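Local coordinates for protein GH86A beta-porphyranase (PDB 4AW7) that hydrolyses the sulfated red-seaweed polysaccharide porphyran at beta-D-galactopyranose-(1->4)-alpha-L-galactopyranose-6-sulfate linkages, releasing mostly a disaccharide, at residues E146-A151 and I191-A196; L166-Y171 and K213-R218; H113-I118 and A154-Q159. All blocks are in the same frame, centred on the assembly; numbering follows the deposited sequence.

All three interactions lie in the catalytic beta/alpha barrel. Along the chain, interaction 1 interleaves with each of the others, while interaction 3 closes before interaction 2 opens. Interaction 1 sits at the C-terminal end of strand 189-195, where Glu146, the probable proton donor, meets the bound sugar. Interaction 2, its centre about 10 Å away, joins two outer helices; its Tyr171 and Phe215 press against strand 189-195, so the helices pack directly on the strand that leads to interaction 1. Interaction 3 ties two loops, its centre about 15 Å from that of interaction 1 and 16 Å from that of interaction 2. Residues 146-151 and 154-159 share the loop from strand 136-142 to helix 160-179.

Interaction 1: E146-A151 and I191-A196; sequences EPFVHA and IGYAAA. With K (potassium ion), chain F; GAL (beta-D-galactopyranose), chain D; GLA (alpha-D-galactopyranose), chain B.
Phe148 and Tyr193 carry the apolar part of this contact. Phe148 CE2 lies 3.4 Å above the plane of the Tyr193 ring, over its centre, with the two rings inclined at 34°. A chi1 of 64° sets Tyr193 CG between its backbone N and carbonyl carbon and so brings the ring's face against Phe148 CE2; the preceding peptide bond is cis. Pro147 CG adds to the patch, 4.0 Å from Tyr193 CD1.

Metal binding comes next: Tyr193 OH coordinates the potassium ion at 2.9 Å, together with Tyr207 OH and Tyr197 O.

The polar link between the backbones is thin. Glu146 N gives a weak bond to Ala194 O (3.2 Å). Beyond its CG the Glu146 side chain is extended, carrying the carboxylate to a galactose modelled as overlapping alpha and beta anomers. The 1.4 Å from Glu146 OE2 to the beta-galactose O1 involves one of two deposited Glu146 conformers, so a covalent bond there is doubtful. His229 ND1 bonds to Glu146 OE2, and Asn145 ND2 to the sugar. Glu146, the probable proton donor, follows Asn145 just beyond strand 136-142, and the probable nucleophile Glu272 lies on strand 268-276, as in clan GH-A (beta/alpha)8 glycoside hydrolases.

Interaction 2: L166-Y171 and K213-R218; sequences LMVDFY and KMFIDR
Asp169 and Arg218 form a two-pronged salt bridge between neighbouring outer helices of the (beta/alpha)8 barrel. The helical segments 166-171 and 213-218 run in roughly the same sense, crossing at -40° with axes 9.8 Å apart at their closest. Arg218 comes side-on: NE donates to Asp169 OD1 at 2.8 Å, and NH2 donates to Asp169 OD2 at 2.9 Å, both bonds nearly straight. Each carboxylate oxygen thus has its own donor, met on its syn side but tilted from the carboxylate plane, NE by 34° and NH2 by 20°. The acceptors lie close to the guanidinium plane. With CG anti to the backbone N and an extended chain as far as NE, Arg218 lays its aliphatic part along Val168, whose CG1 is 3.7 Å from Arg218 CB. Arg218 NH1 also has a long, weak ion pair with Glu165.

Other polar ends are satisfied away from the interface. Asp217 OD2 accepts from Lys213 NZ one turn earlier, while Asp217 OD1 takes Lys261 and Tyr257 of helix 245-262. Tyr171 OH bonds to the backbone oxygen of Leu144.

Beside the salt bridge, around Val168, the packing is apolar. Val168 CG2 fits between Met214 SD, 3.6 Å away, and the edge of the Phe215 ring. The edge of that ring also meets the face of Tyr171 in a T-shaped pair, with Phe215 CE1 3.7 Å from Tyr171 CG.

Interaction 3: H113-I118 and A154-Q159; sequences HIQGGI and AGFTVQ
Gln115 reaches across to the backbone of the other loop and holds it with both ends of its amide. Its CG lies anti to the backbone N, and a bend at the next bond (chi2 58°) swings the carboxamide toward residues 155-157. NE2 donates almost straight to Gly155 O at 2.9 Å, the acceptor lying within the amide plane of Gln115. On the other end Gln115 OE1 receives Thr157 N, also at 2.9 Å, from a donor raised 37° above the carbonyl plane. Gln115 OE1 is shared with Gly116 N, at 2.8 Å, which arrives in the carbonyl plane on a lone pair. One side chain therefore fixes its own following peptide as well as two backbone groups of the partner loop.

Thr157 crosses Gln115 at about a right angle, its OG1 facing the Gly116 backbone. A water joins the two, donating to Gly116 O at 2.8 Å and lying 2.7 Å from Thr157 OG1. Gly116 belongs to a type II beta turn spanning Gln115 to Ile118. Val158 approaches this turn as well, placing CG2 3.6 Å from Gly116 CA.

Phe156 presents a ring edge instead of a face. Ile114 O and Gln115 OE1 both lie near its plane, Ile114 O being 3.3 Å from Phe156 CE1. The methyl CG2 of Ile114 packs against that same ring carbon at 4.0 Å.

Both loops rest on helix 160-179: Ile114 touches Met167 and Phe170, Ile118 touches Leu166, and Phe156 touches Met163. The contact thus ties the connection between strand 104-106 and helix 120-132 to the one between strand 136-142 and helix 160-179.

Interaction 1: E146-A151 and I191-A196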
loop_
_atom_site.group_PDB
_atom_site.type_symbol
_atom_site.label_atom_id
_atom_site.label_comp_id
_atom_site.label_asym_id
_atom_site.label_seq_id
_atom_site.Cartn_x
_atom_site.Cartn_y
_atom_site.Cartn_z
ATOM N N GLU A 146 4.616 -12.186 8.074
ATOM C CA GLU A 146 4.701 -13.219 7.026
ATOM C C GLU A 146 4.570 -14.650 7.562
ATOM O O GLU A 146 5.433 -15.504 7.377
ATOM C CB GLU A 146 5.943 -13.013 6.197
ATOM C CG GLU A 146 5.950 -11.606 5.595
ATOM C CD GLU A 146 7.016 -11.408 4.589
ATOM O OE1 GLU A 146 7.922 -12.250 4.479
ATOM O OE2 GLU A 146 6.959 -10.362 3.900
ATOM N N PRO A 147 3.416 -14.921 8.187
ATOM C CA PRO A 147 3.337 -16.171 8.929
ATOM C C PRO A 147 3.248 -17.414 8.067
ATOM O O PRO A 147 3.872 -18.421 8.401
ATOM C CB PRO A 147 2.046 -16.008 9.763
ATOM C CG PRO A 147 1.204 -15.002 8.988
ATOM C CD PRO A 147 2.229 -14.071 8.403
ATOM N N PHE A 148 2.424 -17.370 7.024
ATOM C CA PHE A 148 2.098 -18.599 6.315
ATOM C C PHE A 148 3.287 -19.160 5.535
ATOM O O PHE A 148 3.405 -20.381 5.389
ATOM C CB PHE A 148 0.935 -18.370 5.349
ATOM C CG PHE A 148 -0.380 -17.937 5.968
ATOM C CD1 PHE A 148 -0.689 -18.218 7.290
ATOM C CD2 PHE A 148 -1.300 -17.242 5.233
ATOM C CE1 PHE A 148 -1.882 -17.864 7.816
ATOM C CE2 PHE A 148 -2.495 -16.850 5.750
ATOM C CZ PHE A 148 -2.811 -17.159 7.050
ATOM N N VAL A 149 4.212 -18.317 5.088
ATOM C CA VAL A 149 5.367 -18.836 4.378
ATOM C C VAL A 149 6.265 -19.622 5.335
ATOM O O VAL A 149 7.108 -20.392 4.870
ATOM C CB VAL A 149 6.095 -17.767 3.586
ATOM C CG1 VAL A 149 5.173 -17.185 2.410
ATOM C CG2 VAL A 149 6.692 -16.762 4.509
ATOM N N HIS A 150 6.101 -19.450 6.647
ATOM C CA HIS A 150 6.831 -20.186 7.673
ATOM C C HIS A 150 6.097 -21.406 8.245
ATOM O O HIS A 150 6.634 -22.058 9.126
ATOM C CB HIS A 150 7.244 -19.240 8.820
ATOM C CG HIS A 150 8.262 -18.253 8.390
ATOM N ND1 HIS A 150 9.597 -18.560 8.369
ATOM C CD2 HIS A 150 8.143 -17.021 7.854
ATOM C CE1 HIS A 150 10.271 -17.527 7.890
ATOM N NE2 HIS A 150 9.407 -16.588 7.543
ATOM N N ALA A 151 4.920 -21.716 7.723
ATOM C CA ALA A 151 4.088 -22.765 8.313
ATOM C C ALA A 151 4.678 -24.161 8.237
ATOM O O ALA A 151 4.196 -25.063 8.922
ATOM C CB ALA A 151 2.694 -22.755 7.697
ATOM N N ILE A 191 -4.276 -5.572 12.977
ATOM C CA ILE A 191 -4.223 -5.783 11.536
ATOM C C ILE A 191 -3.559 -7.115 11.239
ATOM O O ILE A 191 -2.710 -7.574 12.019
ATOM C CB ILE A 191 -3.528 -4.604 10.830
ATOM C CG1 ILE A 191 -2.122 -4.387 11.375
ATOM C CG2 ILE A 191 -4.366 -3.335 10.939
ATOM C CD1 ILE A 191 -1.234 -3.424 10.557
ATOM N N GLY A 192 -3.908 -7.717 10.119
ATOM C CA GLY A 192 -3.247 -8.951 9.705
ATOM C C GLY A 192 -3.540 -9.275 8.276
ATOM O O GLY A 192 -4.436 -8.686 7.670
ATOM N N TYR A 193 -2.822 -10.221 7.684
ATOM C CA TYR A 193 -1.832 -11.122 8.305
ATOM C C TYR A 193 -0.390 -10.854 7.912
ATOM O O TYR A 193 0.442 -11.717 8.053
ATOM C CB TYR A 193 -2.213 -12.588 8.044
ATOM C CG TYR A 193 -2.183 -13.011 6.584
ATOM C CD1 TYR A 193 -1.041 -13.535 5.997
ATOM C CD2 TYR A 193 -3.322 -12.919 5.791
ATOM C CE1 TYR A 193 -1.030 -13.924 4.668
ATOM C CE2 TYR A 193 -3.297 -13.305 4.481
ATOM C CZ TYR A 193 -2.162 -13.787 3.914
ATOM O OH TYR A 193 -2.146 -14.199 2.565
ATOM N N ALA A 194 -0.098 -9.648 7.455
ATOM C CA ALA A 194 1.249 -9.270 7.059
ATOM C C ALA A 194 1.709 -10.153 5.917
ATOM O O ALA A 194 2.819 -10.707 5.928
ATOM C CB ALA A 194 2.248 -9.317 8.254
ATOM N N ALA A 195 0.874 -10.227 4.873
ATOM C CA ALA A 195 1.052 -11.223 3.802
ATOM C C ALA A 195 2.305 -10.939 2.970
ATOM O O ALA A 195 2.435 -9.878 2.335
ATOM C CB ALA A 195 -0.159 -11.181 2.931
ATOM N N ALA A 196 3.178 -11.930 2.902
ATOM C CA ALA A 196 4.423 -11.820 2.125
ATOM C C ALA A 196 4.292 -12.051 0.690
ATOM O O ALA A 196 5.125 -11.603 -0.097
ATOM C CB ALA A 196 5.413 -12.882 2.615
HETATM K K K F . 0.519 -14.487 1.567
HETATM C C1 GAL D . 9.480 -9.425 3.927
HETATM C C2 GAL D . 10.112 -9.446 5.332
HETATM C C3 GAL D . 11.272 -8.471 5.427
HETATM C C4 GAL D . 12.198 -8.572 4.241
HETATM C C5 GAL D . 11.386 -8.413 2.944
HETATM C C6 GAL D . 12.361 -8.206 1.728
HETATM O O1 GAL D . 8.396 -10.437 3.910
HETATM O O2 GAL D . 9.083 -9.182 6.340
HETATM O O3 GAL D . 12.088 -8.744 6.534
HETATM O O4 GAL D . 12.882 -9.840 4.257
HETATM O O5 GAL D . 10.455 -9.590 2.915
HETATM O O6 GAL D . 12.580 -6.738 1.553
HETATM C C1 GLA B . 9.480 -9.425 3.927
HETATM C C2 GLA B . 10.112 -9.446 5.332
HETATM C C3 GLA B . 11.272 -8.471 5.427
HETATM C C4 GLA B . 12.198 -8.572 4.241
HETATM C C5 GLA B . 11.386 -8.413 2.944
HETATM C C6 GLA B . 12.361 -8.206 1.728
HETATM O O1 GLA B . 8.631 -8.392 3.655
HETATM O O2 GLA B . 9.083 -9.182 6.340
HETATM O O3 GLA B . 12.088 -8.744 6.534
HETATM O O4 GLA B . 12.882 -9.840 4.257
HETATM O O5 GLA B . 10.455 -9.590 2.915
HETATM O O6 GLA B . 12.580 -6.738 1.553
#

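Interaction 2: L166-Y171 and K213-R218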
loop_
_atom_site.group_PDB
_atom_site.type_symbol
_atom_site.label_atom_id
_atom_site.label_comp_id
_atom_site.label_asym_id
_atom_site.label_seq_id
_atom_site.Cartn_x
_atom_site.Cartn_y
_atom_site.Cartn_z
ATOM N N LEU A 166 -3.840 -22.445 12.869
ATOM C CA LEU A 166 -3.417 -22.053 14.220
ATOM C C LEU A 166 -2.943 -20.582 14.225
ATOM O O LEU A 166 -3.296 -19.817 15.140
ATOM C CB LEU A 166 -2.310 -22.995 14.721
ATOM C CG LEU A 166 -1.732 -22.694 16.119
ATOM C CD1 LEU A 166 -2.867 -22.767 17.175
ATOM C CD2 LEU A 166 -0.619 -23.651 16.432
ATOM N N MET A 167 -2.190 -20.177 13.220
ATOM C CA MET A 167 -1.714 -18.782 13.127
ATOM C C MET A 167 -2.900 -17.827 13.002
ATOM O O MET A 167 -2.902 -16.750 13.615
ATOM C CB MET A 167 -0.779 -18.688 11.937
ATOM C CG MET A 167 0.559 -19.327 12.163
ATOM S SD MET A 167 1.470 -19.570 10.603
ATOM C CE MET A 167 3.149 -19.788 11.229
ATOM N N VAL A 168 -3.894 -18.207 12.229
ATOM C CA VAL A 168 -5.086 -17.389 12.094
ATOM C C VAL A 168 -5.859 -17.330 13.413
ATOM O O VAL A 168 -6.357 -16.272 13.799
ATOM C CB VAL A 168 -5.960 -17.839 10.920
ATOM C CG1 VAL A 168 -7.265 -17.046 10.834
ATOM C CG2 VAL A 168 -5.171 -17.703 9.590
ATOM N N ASP A 169 -5.957 -18.462 14.135
ATOM C CA ASP A 169 -6.631 -18.482 15.422
ATOM C C ASP A 169 -5.913 -17.592 16.451
ATOM O O ASP A 169 -6.555 -16.976 17.300
ATOM C CB ASP A 169 -6.734 -19.923 15.926
ATOM C CG ASP A 169 -7.745 -20.746 15.184
ATOM O OD1 ASP A 169 -8.625 -20.202 14.479
ATOM O OD2 ASP A 169 -7.674 -22.007 15.332
ATOM N N PHE A 170 -4.592 -17.548 16.375
ATOM C CA PHE A 170 -3.752 -16.682 17.216
ATOM C C PHE A 170 -4.135 -15.227 16.932
ATOM O O PHE A 170 -4.460 -14.467 17.862
ATOM C CB PHE A 170 -2.297 -17.015 16.882
ATOM C CG PHE A 170 -1.223 -16.336 17.696
ATOM C CD1 PHE A 170 -0.741 -16.899 18.853
ATOM C CD2 PHE A 170 -0.589 -15.200 17.213
ATOM C CE1 PHE A 170 0.315 -16.339 19.531
ATOM C CE2 PHE A 170 0.472 -14.650 17.857
ATOM C CZ PHE A 170 0.922 -15.201 19.046
ATOM N N TYR A 171 -4.136 -14.846 15.658
ATOM C CA TYR A 171 -4.598 -13.506 15.288
ATOM C C TYR A 171 -6.007 -13.191 15.833
ATOM O O TYR A 171 -6.261 -12.119 16.410
ATOM C CB TYR A 171 -4.620 -13.331 13.768
ATOM C CG TYR A 171 -3.381 -12.738 13.130
ATOM C CD1 TYR A 171 -3.265 -11.372 12.947
ATOM C CD2 TYR A 171 -2.343 -13.522 12.628
ATOM C CE1 TYR A 171 -2.168 -10.808 12.372
ATOM C CE2 TYR A 171 -1.234 -12.959 12.014
ATOM C CZ TYR A 171 -1.157 -11.580 11.870
ATOM O OH TYR A 171 -0.109 -10.927 11.263
ATOM N N LYS A 213 -8.528 -15.459 1.935
ATOM C CA LYS A 213 -9.967 -15.680 2.186
ATOM C C LYS A 213 -10.173 -16.344 3.526
ATOM O O LYS A 213 -11.044 -15.933 4.310
ATOM C CB LYS A 213 -10.596 -16.522 1.097
ATOM C CG LYS A 213 -12.093 -16.561 1.206
ATOM C CD LYS A 213 -12.762 -17.500 0.179
ATOM C CE LYS A 213 -14.237 -17.686 0.431
ATOM N NZ LYS A 213 -14.434 -18.553 1.600
ATOM N N MET A 214 -9.355 -17.369 3.802
ATOM C CA MET A 214 -9.458 -18.078 5.061
ATOM C C MET A 214 -9.194 -17.144 6.235
ATOM O O MET A 214 -9.915 -17.176 7.236
ATOM C CB MET A 214 -8.508 -19.274 5.050
ATOM C CG MET A 214 -8.569 -20.155 6.312
ATOM S SD MET A 214 -7.508 -19.635 7.646
ATOM C CE MET A 214 -5.917 -20.251 7.033
ATOM N N PHE A 215 -8.198 -16.259 6.105
ATOM C CA PHE A 215 -7.933 -15.274 7.144
ATOM C C PHE A 215 -9.111 -14.359 7.385
ATOM O O PHE A 215 -9.529 -14.136 8.541
ATOM C CB PHE A 215 -6.674 -14.459 6.803
ATOM C CG PHE A 215 -6.303 -13.501 7.875
ATOM C CD1 PHE A 215 -5.662 -13.939 9.013
ATOM C CD2 PHE A 215 -6.628 -12.140 7.783
ATOM C CE1 PHE A 215 -5.385 -13.075 10.054
ATOM C CE2 PHE A 215 -6.341 -11.280 8.825
ATOM C CZ PHE A 215 -5.724 -11.755 9.966
ATOM N N ILE A 216 -9.663 -13.812 6.308
ATOM C CA ILE A 216 -10.809 -12.942 6.429
ATOM C C ILE A 216 -11.987 -13.674 7.074
ATOM O O ILE A 216 -12.664 -13.128 7.949
ATOM C CB ILE A 216 -11.180 -12.294 5.083
ATOM C CG1 ILE A 216 -10.046 -11.352 4.630
ATOM C CG2 ILE A 216 -12.495 -11.533 5.181
ATOM C CD1 ILE A 216 -10.181 -10.824 3.212
ATOM N N ASP A 217 -12.226 -14.915 6.671
ATOM C CA ASP A 217 -13.350 -15.684 7.221
ATOM C C ASP A 217 -13.165 -16.023 8.693
ATOM O O ASP A 217 -14.101 -15.953 9.475
ATOM C CB ASP A 217 -13.518 -16.981 6.412
ATOM C CG ASP A 217 -14.074 -16.757 5.036
ATOM O OD1 ASP A 217 -14.726 -15.701 4.781
ATOM O OD2 ASP A 217 -13.909 -17.675 4.195
ATOM N N ARG A 218 -11.972 -16.412 9.088
ATOM C CA ARG A 218 -11.725 -17.026 10.381
ATOM C C ARG A 218 -11.236 -16.030 11.442
ATOM O O ARG A 218 -11.524 -16.187 12.614
ATOM C CB ARG A 218 -10.733 -18.182 10.212
ATOM C CG ARG A 218 -10.441 -19.064 11.391
ATOM C CD ARG A 218 -9.766 -20.346 10.895
ATOM N NE ARG A 218 -9.402 -21.203 12.006
ATOM C CZ ARG A 218 -9.469 -22.529 11.982
ATOM N NH1 ARG A 218 -9.885 -23.169 10.894
ATOM N NH2 ARG A 218 -9.098 -23.219 13.052
#

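Interaction 3: H113-I118 and A154-Q159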
loop_
_atom_site.group_PDB
_atom_site.type_symbol
_atom_site.label_atom_id
_atom_site.label_comp_id
_atom_site.label_asym_id
_atom_site.label_seq_id
_atom_site.Cartn_x
_atom_site.Cartn_y
_atom_site.Cartn_z
ATOM N N HIS A 113 7.526 -17.764 19.820
ATOM C CA HIS A 113 6.326 -16.970 19.874
ATOM C C HIS A 113 5.048 -17.736 19.655
ATOM O O HIS A 113 4.041 -17.435 20.256
ATOM C CB HIS A 113 6.423 -15.801 18.883
ATOM C CG HIS A 113 7.616 -14.930 19.104
ATOM N ND1 HIS A 113 8.145 -14.130 18.115
ATOM C CD2 HIS A 113 8.388 -14.733 20.205
ATOM C CE1 HIS A 113 9.191 -13.479 18.606
ATOM N NE2 HIS A 113 9.373 -13.845 19.863
ATOM N N ILE A 114 5.060 -18.667 18.695
ATOM C CA ILE A 114 3.918 -19.516 18.415
ATOM C C ILE A 114 4.455 -20.942 18.194
ATOM O O ILE A 114 5.572 -21.106 17.724
ATOM C CB ILE A 114 3.072 -19.029 17.226
ATOM C CG1 ILE A 114 1.736 -19.782 17.128
ATOM C CG2 ILE A 114 3.870 -19.086 15.907
ATOM C CD1 ILE A 114 0.765 -19.223 16.090
ATOM N N GLN A 115 3.695 -21.949 18.616
ATOM C CA GLN A 115 4.124 -23.342 18.485
ATOM C C GLN A 115 2.900 -24.210 18.602
ATOM O O GLN A 115 1.888 -23.824 19.169
ATOM C CB GLN A 115 5.165 -23.680 19.576
ATOM C CG GLN A 115 5.721 -25.107 19.598
ATOM C CD GLN A 115 6.377 -25.506 18.304
ATOM O OE1 GLN A 115 5.691 -25.697 17.295
ATOM N NE2 GLN A 115 7.708 -25.668 18.320
ATOM N N GLY A 116 2.985 -25.417 18.051
ATOM C CA GLY A 116 1.920 -26.389 18.261
ATOM C C GLY A 116 1.634 -26.554 19.744
ATOM O O GLY A 116 2.544 -26.543 20.567
ATOM N N GLY A 117 0.358 -26.680 20.048
ATOM C CA GLY A 117 -0.070 -26.928 21.418
ATOM C C GLY A 117 -0.296 -25.685 22.237
ATOM O O GLY A 117 -0.777 -25.756 23.360
ATOM N N ILE A 118 0.030 -24.520 21.685
ATOM C CA ILE A 118 -0.190 -23.250 22.379
ATOM C C ILE A 118 -1.651 -23.037 22.756
ATOM O O ILE A 118 -2.561 -23.354 21.990
ATOM C CB ILE A 118 0.364 -22.052 21.529
ATOM C CG1 ILE A 118 0.498 -20.802 22.385
ATOM C CG2 ILE A 118 -0.452 -21.840 20.282
ATOM C CD1 ILE A 118 1.336 -19.727 21.705
ATOM N N ALA A 154 10.875 -26.298 10.048
ATOM C CA ALA A 154 11.175 -27.575 10.712
ATOM C C ALA A 154 10.902 -27.580 12.208
ATOM O O ALA A 154 10.570 -28.613 12.794
ATOM C CB ALA A 154 12.649 -27.983 10.459
ATOM N N GLY A 155 11.093 -26.450 12.856
ATOM C CA GLY A 155 10.920 -26.381 14.301
ATOM C C GLY A 155 9.483 -26.402 14.809
ATOM O O GLY A 155 9.257 -26.608 15.993
ATOM N N PHE A 156 8.505 -26.241 13.923
ATOM C CA PHE A 156 7.107 -26.275 14.324
ATOM C C PHE A 156 6.603 -27.705 14.447
ATOM O O PHE A 156 6.858 -28.539 13.552
ATOM C CB PHE A 156 6.253 -25.508 13.309
ATOM C CG PHE A 156 6.373 -24.008 13.380
ATOM C CD1 PHE A 156 6.335 -23.337 14.589
ATOM C CD2 PHE A 156 6.482 -23.249 12.218
ATOM C CE1 PHE A 156 6.387 -21.934 14.630
ATOM C CE2 PHE A 156 6.554 -21.858 12.275
ATOM C CZ PHE A 156 6.503 -21.204 13.476
ATOM N N THR A 157 5.846 -27.971 15.509
ATOM C CA THR A 157 5.294 -29.310 15.768
ATOM C C THR A 157 3.942 -29.533 15.133
ATOM O O THR A 157 3.406 -30.653 15.152
ATOM C CB THR A 157 5.186 -29.573 17.276
ATOM O OG1 THR A 157 4.314 -28.592 17.835
ATOM C CG2 THR A 157 6.589 -29.531 17.908
ATOM N N VAL A 158 3.370 -28.479 14.570
ATOM C CA VAL A 158 2.184 -28.491 13.723
ATOM C C VAL A 158 2.596 -27.690 12.485
ATOM O O VAL A 158 3.252 -26.639 12.645
ATOM C CB VAL A 158 0.961 -27.827 14.443
ATOM C CG1 VAL A 158 -0.266 -27.709 13.559
ATOM C CG2 VAL A 158 0.634 -28.600 15.682
ATOM N N GLN A 159 2.245 -28.185 11.295
ATOM C CA GLN A 159 2.737 -27.601 10.056
ATOM C C GLN A 159 1.648 -27.540 9.015
ATOM O O GLN A 159 0.503 -27.962 9.235
ATOM C CB GLN A 159 3.978 -28.382 9.560
ATOM C CG GLN A 159 5.189 -28.327 10.487
ATOM C CD GLN A 159 6.345 -29.099 9.915
ATOM O OE1 GLN A 159 6.132 -30.146 9.294
ATOM N NE2 GLN A 159 7.528 -28.589 10.022
HETATM O O HOH W 1 4.624 -28.458 20.528
#